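Local coordinates for protein cysteine desulfurase (Thermococcus onnurineus, PDB 5B89) that probably catalyses the pyridoxal-phosphate-dependent removal of sulfur from L-cysteine, passing it to a sulfur carrier and releasing L-alanine, at residues K236-G240 against G300-I304. Sequence-based numbering, arbitrary orientation.
With PLP (pyridoxal-5'-phosphate), chain G; ALA (alanine), chain H.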
ATOM      1  N   LYS B 236      10.131   2.017  -8.963  1.00  9.88           N
ATOM      2  CA  LYS B 236      11.191   2.808  -9.566  1.00  9.68           C
ATOM      3  C   LYS B 236      12.348   1.937 -10.051  1.00  9.60           C
ATOM      4  O   LYS B 236      12.097   1.062 -10.770  1.00 10.78           O
ATOM      5  CB  LYS B 236      11.618   3.943  -8.633  1.00 11.51           C
ATOM      6  CG  LYS B 236      10.519   5.026  -8.501  1.00 14.12           C
ATOM      7  CD  LYS B 236      10.844   6.152  -7.560  1.00 16.93           C
ATOM      8  CE  LYS B 236       9.722   7.197  -7.471  1.00 21.22           C
ATOM      9  NZ  LYS B 236      10.409   8.451  -7.141  1.00 29.91           N
ATOM     10  N   GLY B 237      13.591   2.198  -9.638  1.00 10.05           N
ATOM     11  CA  GLY B 237      14.655   1.463 -10.184  1.00  9.99           C
ATOM     12  C   GLY B 237      14.611  -0.043 -10.059  1.00 10.23           C
ATOM     13  O   GLY B 237      15.158  -0.774 -10.900  1.00 10.24           O
ATOM     14  N   PRO B 238      14.016  -0.605  -8.977  1.00  8.72           N
ATOM     15  CA  PRO B 238      14.003  -2.065  -8.820  1.00  9.45           C
ATOM     16  C   PRO B 238      13.151  -2.826  -9.870  1.00 10.55           C
ATOM     17  O   PRO B 238      13.121  -4.060  -9.795  1.00 11.58           O
ATOM     18  CB  PRO B 238      13.397  -2.302  -7.406  1.00 10.31           C
ATOM     19  CG  PRO B 238      13.803  -1.080  -6.671  1.00 10.74           C
ATOM     20  CD  PRO B 238      13.681   0.035  -7.685  1.00 10.14           C
ATOM     21  N   MET B 239      12.399  -2.114 -10.715  1.00 10.67           N
ATOM     22  CA  MET B 239      11.640  -2.723 -11.839  1.00 10.57           C
ATOM     23  C   MET B 239      10.489  -3.582 -11.214  1.00 12.23           C
ATOM     24  O   MET B 239      10.091  -4.584 -11.843  1.00 13.09           O
ATOM     25  CB  MET B 239      12.515  -3.572 -12.812  1.00 12.10           C
ATOM     26  CG  MET B 239      13.349  -2.576 -13.593  1.00 12.33           C
ATOM     27  SD  MET B 239      14.197  -3.523 -14.928  1.00 16.24           S
ATOM     28  CE  MET B 239      15.712  -2.688 -15.174  1.00 19.67           C
ATOM     29  N   GLY B 240       9.966  -3.222 -10.080  1.00  9.47           N
ATOM     30  CA  GLY B 240       8.845  -3.860  -9.434  1.00 11.16           C
ATOM     31  C   GLY B 240       7.565  -3.164  -9.764  1.00  9.59           C
ATOM     32  O   GLY B 240       7.438  -2.210 -10.466  1.00 10.55           O
ATOM     33  N   GLY B 300      11.669  -8.341  -9.318  1.00 10.08           N
ATOM     34  CA  GLY B 300      12.414  -7.209  -9.912  1.00 10.02           C
ATOM     35  C   GLY B 300      13.808  -7.182  -9.363  1.00 10.13           C
ATOM     36  O   GLY B 300      14.724  -7.025 -10.216  1.00 10.03           O
ATOM     37  N   ILE B 301      13.983  -7.390  -8.094  1.00  9.17           N
ATOM     38  CA  ILE B 301      15.348  -7.410  -7.546  1.00  9.64           C
ATOM     39  C   ILE B 301      16.124  -8.570  -8.130  1.00 10.75           C
ATOM     40  O   ILE B 301      17.331  -8.367  -8.524  1.00 11.83           O
ATOM     41  CB  ILE B 301      15.262  -7.457  -6.077  1.00 10.60           C
ATOM     42  CG1 ILE B 301      14.854  -6.093  -5.506  1.00 10.71           C
ATOM     43  CG2 ILE B 301      16.616  -7.863  -5.466  1.00 10.73           C
ATOM     44  CD1 ILE B 301      14.417  -6.141  -4.087  1.00 12.00           C
ATOM     45  N   ARG B 302      15.552  -9.756  -8.260  1.00 11.31           N
ATOM     46  CA  ARG B 302      16.291 -10.815  -8.914  1.00 11.34           C
ATOM     47  C   ARG B 302      16.651 -10.512 -10.376  1.00 11.27           C
ATOM     48  O   ARG B 302      17.698 -10.899 -10.855  1.00 13.02           O
ATOM     49  CB  ARG B 302      15.514 -12.117  -8.829  1.00 12.22           C
ATOM     50  CG  ARG B 302      15.542 -12.709  -7.458  1.00 15.21           C
ATOM     51  CD  ARG B 302      16.938 -13.245  -7.129  1.00 21.77           C
ATOM     52  NE  ARG B 302      16.881 -14.238  -6.080  1.00 28.60           N
ATOM     53  CZ  ARG B 302      17.591 -14.188  -4.993  1.00 30.52           C
ATOM     54  NH1 ARG B 302      18.395 -13.147  -4.811  1.00 30.24           N
ATOM     55  NH2 ARG B 302      17.487 -15.148  -4.087  1.00 28.48           N
ATOM     56  N   TYR B 303      15.781  -9.814 -11.071  1.00 10.50           N
ATOM     57  CA  TYR B 303      16.039  -9.434 -12.430  1.00 10.29           C
ATOM     58  C   TYR B 303      17.218  -8.425 -12.474  1.00 12.42           C
ATOM     59  O   TYR B 303      18.061  -8.513 -13.300  1.00 12.77           O
ATOM     60  CB  TYR B 303      14.740  -8.865 -13.042  1.00 12.13           C
ATOM     61  CG  TYR B 303      14.745  -8.634 -14.499  1.00 12.89           C
ATOM     62  CD1 TYR B 303      14.426  -9.638 -15.370  1.00 14.40           C
ATOM     63  CD2 TYR B 303      15.010  -7.406 -15.001  1.00 12.02           C
ATOM     64  CE1 TYR B 303      14.435  -9.411 -16.720  1.00 15.73           C
ATOM     65  CE2 TYR B 303      15.032  -7.174 -16.327  1.00 12.51           C
ATOM     66  CZ  TYR B 303      14.758  -8.190 -17.196  1.00 13.74           C
ATOM     67  OH  TYR B 303      14.815  -7.900 -18.509  1.00 14.79           O
ATOM     68  N   ILE B 304      17.199  -7.495 -11.557  1.00 12.62           N
ATOM     69  CA  ILE B 304      18.242  -6.485 -11.469  1.00 13.06           C
ATOM     70  C   ILE B 304      19.582  -7.174 -11.134  1.00 12.84           C
ATOM     71  O   ILE B 304      20.585  -6.799 -11.628  1.00 14.41           O
ATOM     72  CB  ILE B 304      17.903  -5.440 -10.352  1.00 13.48           C
ATOM     73  CG1 ILE B 304      16.814  -4.447 -10.754  1.00 16.49           C
ATOM     74  CG2 ILE B 304      19.117  -4.634  -9.908  1.00 14.11           C
ATOM     75  CD1 ILE B 304      17.073  -3.578 -11.947  1.00 17.86           C
TER
HETATM   76  N1  PLP G 400      11.974  10.674  -2.913  1.00 20.50           N
HETATM   77  C2  PLP G 400      12.642  10.717  -4.099  1.00 24.78           C
HETATM   78  C2A PLP G 400      14.081  11.179  -4.169  1.00 28.80           C
HETATM   79  C3  PLP G 400      11.912  10.354  -5.246  1.00 26.38           C
HETATM   80  O3  PLP G 400      12.531  10.375  -6.452  1.00 33.10           O
HETATM   81  C4  PLP G 400      10.578   9.890  -5.128  1.00 27.53           C
HETATM   82  C4A PLP G 400       9.797   9.556  -6.460  1.00 34.01           C
HETATM   83  C5  PLP G 400      10.005   9.806  -3.833  1.00 21.39           C
HETATM   84  C6  PLP G 400      10.701  10.221  -2.718  1.00 23.74           C
HETATM   85  C5A PLP G 400       8.554   9.352  -3.710  1.00 24.25           C
HETATM   86  O4P PLP G 400       8.464   7.947  -4.096  1.00 15.48           O
HETATM   87  P   PLP G 400       7.007   7.421  -4.085  1.00 12.13           P
HETATM   88  O1P PLP G 400       7.141   6.061  -4.579  1.00 15.64           O
HETATM   89  O2P PLP G 400       6.240   8.323  -5.055  1.00 17.09           O
HETATM   90  O3P PLP G 400       6.477   7.560  -2.736  1.00 11.67           O
HETATM   91  N   ALA H 401       9.936  10.738  -7.418  1.00 34.80           N
HETATM   92  CA  ALA H 401       9.163  10.710  -8.756  1.00 35.96           C
HETATM   93  C   ALA H 401       9.180  11.982  -9.637  1.00 30.14           C
HETATM   94  O   ALA H 401      10.111  12.789  -9.405  1.00 27.35           O
HETATM   95  CB  ALA H 401       7.685  10.278  -8.681  1.00 37.18           C
HETATM   96  OXT ALA H 401       8.412  12.224 -10.641  1.00 37.63           O
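The turn formed by 236-240 lays Pro238 and Met239, the last two residues of the turn proper, on helix 291-307, where Gly300, Tyr303 and Ile304 face it. It is a type I beta turn, closed by Met239 N donating to Lys236 O (3.2 Å); Pro238 takes the third position, where its ring-fixed negative phi is compatible and no N-H is needed for the turn's bond. The backbones come closest where Pro238 O meets Gly300 CA at 3.2 Å, in a bent CA-H...O contact (123° at the hydrogen). Gly300 suits this place because a CB there would run into that same carbonyl oxygen.

One helical turn on, Ile304 reaches the loop with its longer branch. Its CD1 lies 3.6 Å from Gly237 O and equally close to Met239 CE, packing against both backbone and side chain. Met239, flexible and unbranched, holds CG beside its own backbone N (chi1 -72°) and bends at chi3, which brings its terminal methyl to Ile304. Its sulfur meets one side of the Tyr303 ring, 4.0 Å from CD2, in an oblique Met-aromatic contact with SD 5.0 Å from the ring centroid. Tyr303 thus offers an apolar flank to the thioether while its hydroxyl bonds to Asp30. Pro238 CB only grazes Ile301 CG1 (4.5 Å), whose side chain also packs on helix 73-93.

The side chain of Lys236 runs extended beyond CG to the cofactor without touching the helix, and its NZ is covalently joined to C4A of pyridoxal phosphate (1.4 Å), within the pocket that also holds the alanine. The chemistry is therefore divided: the loop begins with the lysine bonded to the cofactor, and the residues just after it, not the lysine itself, pack on helix 291-307 through van der Waals contacts and a single bent C-H...O contact.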